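Local coordinates for protein lytic polysaccharide monooxygenase (Neurospora crassa, PDB 4QI8) that probably carries out copper-dependent oxidative cleavage of the glycosidic bonds of cellulose, drawing on a reducing partner and an oxygen cosubstrate, at residues 170-173 and 177-180; 82-85 and 91-94. All coordinates share one frame; numbering follows the deposited sequence.

Contact 1 (170-173 and 177-180); sequences STEP and YKVS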
ATOM      1  N   SER A 170      13.502  -6.445 -17.417  1.00 21.37           N
ATOM      2  CA  SER A 170      12.547  -6.972 -18.380  1.00 21.80           C
ATOM      3  C   SER A 170      11.567  -7.971 -17.763  1.00 22.50           C
ATOM      4  O   SER A 170      10.856  -8.665 -18.490  1.00 25.23           O
ATOM      5  CB  SER A 170      13.301  -7.654 -19.522  1.00 22.67           C
ATOM      6  OG  SER A 170      14.191  -8.642 -19.021  1.00 25.44           O
ATOM      7  N   THR A 171      11.519  -8.055 -16.435  1.00 16.94           N
ATOM      8  CA  THR A 171      10.636  -9.017 -15.786  1.00 15.26           C
ATOM      9  C   THR A 171       9.223  -8.457 -15.635  1.00 16.66           C
ATOM     10  O   THR A 171       9.025  -7.408 -15.029  1.00 18.14           O
ATOM     11  CB  THR A 171      11.159  -9.422 -14.401  1.00 16.34           C
ATOM     12  OG1 THR A 171      12.493  -9.936 -14.521  1.00 18.19           O
ATOM     13  CG2 THR A 171      10.266 -10.490 -13.790  1.00 17.35           C
ATOM     14  N   GLU A 172       8.249  -9.169 -16.197  1.00 16.42           N
ATOM     15  CA  GLU A 172       6.840  -8.817 -16.027  1.00 17.97           C
ATOM     16  C   GLU A 172       6.198  -9.719 -14.979  1.00 15.54           C
ATOM     17  O   GLU A 172       6.198 -10.941 -15.140  1.00 17.17           O
ATOM     18  CB  GLU A 172       6.077  -8.967 -17.341  1.00 20.84           C
ATOM     19  CG  GLU A 172       4.613  -8.541 -17.247  1.00 26.17           C
ATOM     20  CD  GLU A 172       4.455  -7.052 -16.993  1.00 28.73           C
ATOM     21  OE1 GLU A 172       5.323  -6.275 -17.444  1.00 29.36           O
ATOM     22  OE2 GLU A 172       3.467  -6.656 -16.334  1.00 28.08           O
ATOM     23  N   PRO A 173       5.639  -9.133 -13.907  1.00 15.95           N
ATOM     24  CA  PRO A 173       4.973 -10.002 -12.937  1.00 15.37           C
ATOM     25  C   PRO A 173       3.854 -10.803 -13.587  1.00 15.24           C
ATOM     26  O   PRO A 173       3.095 -10.263 -14.393  1.00 15.37           O
ATOM     27  CB  PRO A 173       4.412  -9.011 -11.923  1.00 13.46           C
ATOM     28  CG  PRO A 173       5.336  -7.848 -12.010  1.00 13.59           C
ATOM     29  CD  PRO A 173       5.670  -7.733 -13.453  1.00 13.91           C
ATOM     30  N   TYR A 177       0.149 -12.717 -10.064  1.00 12.78           N
ATOM     31  CA  TYR A 177       0.591 -11.681  -9.141  1.00 10.58           C
ATOM     32  C   TYR A 177      -0.294 -10.452  -9.178  1.00 10.18           C
ATOM     33  O   TYR A 177      -0.360  -9.724  -8.198  1.00 12.46           O
ATOM     34  CB  TYR A 177       2.045 -11.288  -9.426  1.00 11.43           C
ATOM     35  CG  TYR A 177       3.026 -12.386  -9.067  1.00 13.17           C
ATOM     36  CD1 TYR A 177       3.493 -12.523  -7.771  1.00 12.33           C
ATOM     37  CD2 TYR A 177       3.451 -13.301 -10.016  1.00 14.78           C
ATOM     38  CE1 TYR A 177       4.373 -13.548  -7.426  1.00 14.20           C
ATOM     39  CE2 TYR A 177       4.330 -14.317  -9.685  1.00 16.47           C
ATOM     40  CZ  TYR A 177       4.777 -14.445  -8.390  1.00 15.82           C
ATOM     41  OH  TYR A 177       5.652 -15.469  -8.077  1.00 18.42           O
ATOM     42  N   LYS A 178      -0.946 -10.205 -10.307  1.00 11.09           N
ATOM     43  CA  LYS A 178      -1.671  -8.952 -10.488  1.00 10.93           C
ATOM     44  C   LYS A 178      -3.129  -9.041 -10.092  1.00 10.16           C
ATOM     45  O   LYS A 178      -3.838  -9.981 -10.486  1.00 12.10           O
ATOM     46  CB  LYS A 178      -1.575  -8.467 -11.926  1.00 13.19           C
ATOM     47  CG  LYS A 178      -0.196  -7.981 -12.295  1.00 15.84           C
ATOM     48  CD  LYS A 178      -0.203  -7.346 -13.658  1.00 22.62           C
ATOM     49  CE  LYS A 178       1.058  -7.666 -14.418  1.00 26.40           C
ATOM     50  NZ  LYS A 178       0.940  -7.225 -15.827  1.00 28.29           N
ATOM     51  N   VAL A 179      -3.573  -8.035  -9.345  1.00  8.11           N
ATOM     52  CA  VAL A 179      -4.927  -7.975  -8.831  1.00  8.15           C
ATOM     53  C   VAL A 179      -5.512  -6.579  -9.029  1.00  6.40           C
ATOM     54  O   VAL A 179      -4.813  -5.636  -9.391  1.00  6.99           O
ATOM     55  CB  VAL A 179      -4.975  -8.360  -7.336  1.00  8.54           C
ATOM     56  CG1 VAL A 179      -4.457  -9.792  -7.162  1.00 10.48           C
ATOM     57  CG2 VAL A 179      -4.196  -7.377  -6.469  1.00  7.54           C
ATOM     58  N   SER A 180      -6.811  -6.472  -8.783  0.90  6.45           N
ATOM     59  CA  SER A 180      -7.505  -5.198  -8.883  0.53  6.45           C
ATOM     60  C   SER A 180      -7.914  -4.692  -7.503  0.91  5.54           C
ATOM     61  O   SER A 180      -8.092  -5.470  -6.559  0.85  5.36           O
ATOM     62  CB  SER A 180      -8.739  -5.337  -9.773  0.53  8.36           C
ATOM     63  OG  SER A 180      -9.702  -6.192  -9.187  0.53  8.50           O
TER
HETATM   64  O   HOH W   1       1.185 -10.383 -16.148  1.00 33.64           O
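E172 and K178 form the charged part of this contact, a salt bridge in which K178 NZ donates to E172 OE2 at 2.6 Å. The ammonium meets that oxygen on its anti side, 19° out of the carboxylate plane, so it does not sit between the two oxygens. The two side chains cross at about a right angle. E172 has CG anti to the backbone N (chi1 -177°) and then bends at chi2, which turns its carboxylate toward the lysine. Flexible charged residues suit this exposed side, where a long lysine can span the distance between two segments that do not pair as strands.

A polar link through water lies beside the ion pair. Water 1 donates to P173 O at 2.6 Å and accepts a weak bond from K178 NZ at 3.2 Å, while K178 CE comes to 3.3 Å from the same P173 O. The lysine end therefore serves both a side chain and, through water, a backbone carbonyl.

The apolar part is small: P173 CB lies 4.1 Å from Y177 CB. Proline's rigid ring suits this buried position, and tyrosine offers its CB here while its hydroxyl lies away from the proline.

T171 is backbone-bonded to C130 and V179 to W99, so each segment is also tied to other parts of the chain. The contact is local: K178 reaches back along the chain to E172 where the irregular loop after strand 155-166 leads into the short, weakly bonded strand 178-179, at the edge of the six-stranded sheet in the AA9 beta-sandwich.

Contact 2 (82-85 and 91-94); sequences RVPD and SWTG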
ATOM      1  N   ARG A  82       1.850  -0.420 -13.069  1.00  8.17           N
ATOM      2  CA  ARG A  82       2.525   0.311 -14.130  1.00  8.78           C
ATOM      3  C   ARG A  82       1.529   0.964 -15.082  1.00  9.19           C
ATOM      4  O   ARG A  82       0.677   0.310 -15.689  1.00 10.10           O
ATOM      5  CB  ARG A  82       3.451  -0.613 -14.917  1.00  9.40           C
ATOM      6  CG  ARG A  82       4.301   0.141 -15.925  1.00 10.45           C
ATOM      7  CD  ARG A  82       5.244  -0.776 -16.678  1.00 11.20           C
ATOM      8  NE  ARG A  82       6.097  -0.061 -17.629  1.00 12.52           N
ATOM      9  CZ  ARG A  82       5.717   0.345 -18.838  1.00 12.98           C
ATOM     10  NH1 ARG A  82       4.489   0.118 -19.287  1.00 14.90           N
ATOM     11  NH2 ARG A  82       6.585   0.972 -19.618  1.00 15.36           N
ATOM     12  N   VAL A  83       1.670   2.270 -15.245  1.00  9.35           N
ATOM     13  CA  VAL A  83       0.845   3.009 -16.179  1.00  9.44           C
ATOM     14  C   VAL A  83       1.142   2.531 -17.613  1.00 11.22           C
ATOM     15  O   VAL A  83       2.302   2.444 -17.989  1.00 11.72           O
ATOM     16  CB  VAL A  83       1.156   4.508 -16.077  1.00 10.23           C
ATOM     17  CG1 VAL A  83       0.311   5.288 -17.062  0.86 10.50           C
ATOM     18  CG2 VAL A  83       0.947   5.030 -14.650  0.83  8.66           C
ATOM     19  N   PRO A  84       0.101   2.224 -18.418  1.00 11.94           N
ATOM     20  CA  PRO A  84       0.363   1.775 -19.787  1.00 13.87           C
ATOM     21  C   PRO A  84       1.090   2.817 -20.612  1.00 15.11           C
ATOM     22  O   PRO A  84       0.897   4.023 -20.426  1.00 14.42           O
ATOM     23  CB  PRO A  84      -1.038   1.553 -20.362  1.00 15.83           C
ATOM     24  CG  PRO A  84      -1.907   1.339 -19.197  1.00 15.87           C
ATOM     25  CD  PRO A  84      -1.336   2.188 -18.101  1.00 12.34           C
ATOM     26  N   ASP A  85       1.908   2.337 -21.541  1.00 17.43           N
ATOM     27  CA  ASP A  85       2.586   3.212 -22.480  1.00 19.40           C
ATOM     28  C   ASP A  85       1.565   4.101 -23.175  1.00 16.25           C
ATOM     29  O   ASP A  85       0.519   3.635 -23.622  1.00 18.31           O
ATOM     30  CB  ASP A  85       3.350   2.398 -23.527  1.00 19.31           C
ATOM     31  CG  ASP A  85       4.552   1.672 -22.950  1.00 23.86           C
ATOM     32  OD1 ASP A  85       4.899   1.904 -21.771  1.00 20.39           O
ATOM     33  OD2 ASP A  85       5.157   0.865 -23.690  1.00 26.25           O
ATOM     34  N   SER A  91      -3.611  11.067 -15.133  0.95 10.41           N
ATOM     35  CA  SER A  91      -4.982  10.728 -15.489  0.55 13.40           C
ATOM     36  C   SER A  91      -5.333   9.266 -15.172  1.00 12.74           C
ATOM     37  O   SER A  91      -6.497   8.882 -15.220  0.81 17.67           O
ATOM     38  CB  SER A  91      -5.220  11.019 -16.980  0.55 15.36           C
ATOM     39  OG  SER A  91      -4.986  12.392 -17.297  0.55 14.66           O
ATOM     40  N   TRP A  92      -4.333   8.456 -14.843  1.00  9.92           N
ATOM     41  CA  TRP A  92      -4.541   7.009 -14.745  1.00  9.60           C
ATOM     42  C   TRP A  92      -4.962   6.590 -13.340  1.00  9.72           C
ATOM     43  O   TRP A  92      -4.241   6.819 -12.374  1.00 10.16           O
ATOM     44  CB  TRP A  92      -3.269   6.281 -15.151  1.00 11.09           C
ATOM     45  CG  TRP A  92      -3.448   4.826 -15.448  1.00 10.23           C
ATOM     46  CD1 TRP A  92      -4.128   4.277 -16.494  1.00 13.16           C
ATOM     47  CD2 TRP A  92      -2.913   3.727 -14.704  1.00  9.40           C
ATOM     48  NE1 TRP A  92      -4.050   2.904 -16.451  1.00 13.05           N
ATOM     49  CE2 TRP A  92      -3.311   2.540 -15.359  1.00 10.86           C
ATOM     50  CE3 TRP A  92      -2.127   3.627 -13.556  1.00  9.65           C
ATOM     51  CZ2 TRP A  92      -2.941   1.279 -14.902  1.00 11.55           C
ATOM     52  CZ3 TRP A  92      -1.762   2.375 -13.107  1.00 11.13           C
ATOM     53  CH2 TRP A  92      -2.157   1.218 -13.783  1.00 10.84           C
ATOM     54  N   THR A  93      -6.129   5.968 -13.214  1.00 11.29           N
ATOM     55  CA  THR A  93      -6.643   5.611 -11.889  1.00 11.61           C
ATOM     56  C   THR A  93      -6.133   4.258 -11.374  1.00 11.13           C
ATOM     57  O   THR A  93      -6.152   4.003 -10.173  1.00 14.50           O
ATOM     58  CB  THR A  93      -8.172   5.594 -11.881  1.00 14.06           C
ATOM     59  OG1 THR A  93      -8.630   4.569 -12.764  1.00 16.27           O
ATOM     60  CG2 THR A  93      -8.722   6.931 -12.340  1.00 14.88           C
ATOM     61  N   GLY A  94      -5.680   3.391 -12.272  1.00 11.31           N
ATOM     62  CA  GLY A  94      -5.202   2.080 -11.872  1.00 10.63           C
ATOM     63  C   GLY A  94      -6.320   1.073 -11.738  1.00  9.73           C
ATOM     64  O   GLY A  94      -6.334   0.265 -10.817  1.00  9.69           O
TER
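D85 OD1 accepts two bonds from R82, the residue whose carbonyl oxygen also touches W92. R82 NH2 reaches D85 OD1 at 2.9 Å on its syn lone pair, whereas R82 NH1, 3.1 Å from D85 OD1, comes from above the carboxylate plane. Both bonds lie near the guanidinium plane, so the arginine grips end-on, and NH2 has a further acceptor in S133 O. Arginine suits this place because its several N-H groups can serve both partners at once.

Across the contact, one face of the W92 indole receives V83 and P84. V83 CA stands 3.9 Å from the centroid of the six-membered ring and only 7° off its normal, while P84 CD lies 3.6 Å from the centroid of the five-membered ring. V83 CG2 adds a contact with W92 CE3 at 3.6 Å. With CG anti to its backbone N (chi1 -164°), W92 extends its broad ring toward these residues, and G94 N lies over the centre of the opposite face.

P84 CD and V83 CA are each bonded to an amide nitrogen, so their hydrogens are probably slightly positive. The chemistry thus implies that the salt bridge joins two residues of 82-85, while the link across to 91-94 is by CH-pi attraction and apolar contact.

Overall arrangement
Both contacts are partly buried, lie far from the copper site, and join segments close in sequence, but they hold different loops. Contact 1 joins the end of the loop after strand 155-166 to the start of edge strand 178-179; contact 2 closes the loop that joins strands 76-82 and 99-104. These elements share the six-stranded sheet, where 99-104 lies between 76-82 and 178-179, and the contact centres are 14 Å apart without touching. Contact 1 relies chiefly on charge and water between its segments, as suits an exposed fringe. In contact 2 an aromatic face does the joining, with V83 buried at that face and the R82-D85 salt bridge lying within the same segment, away from the tryptophan.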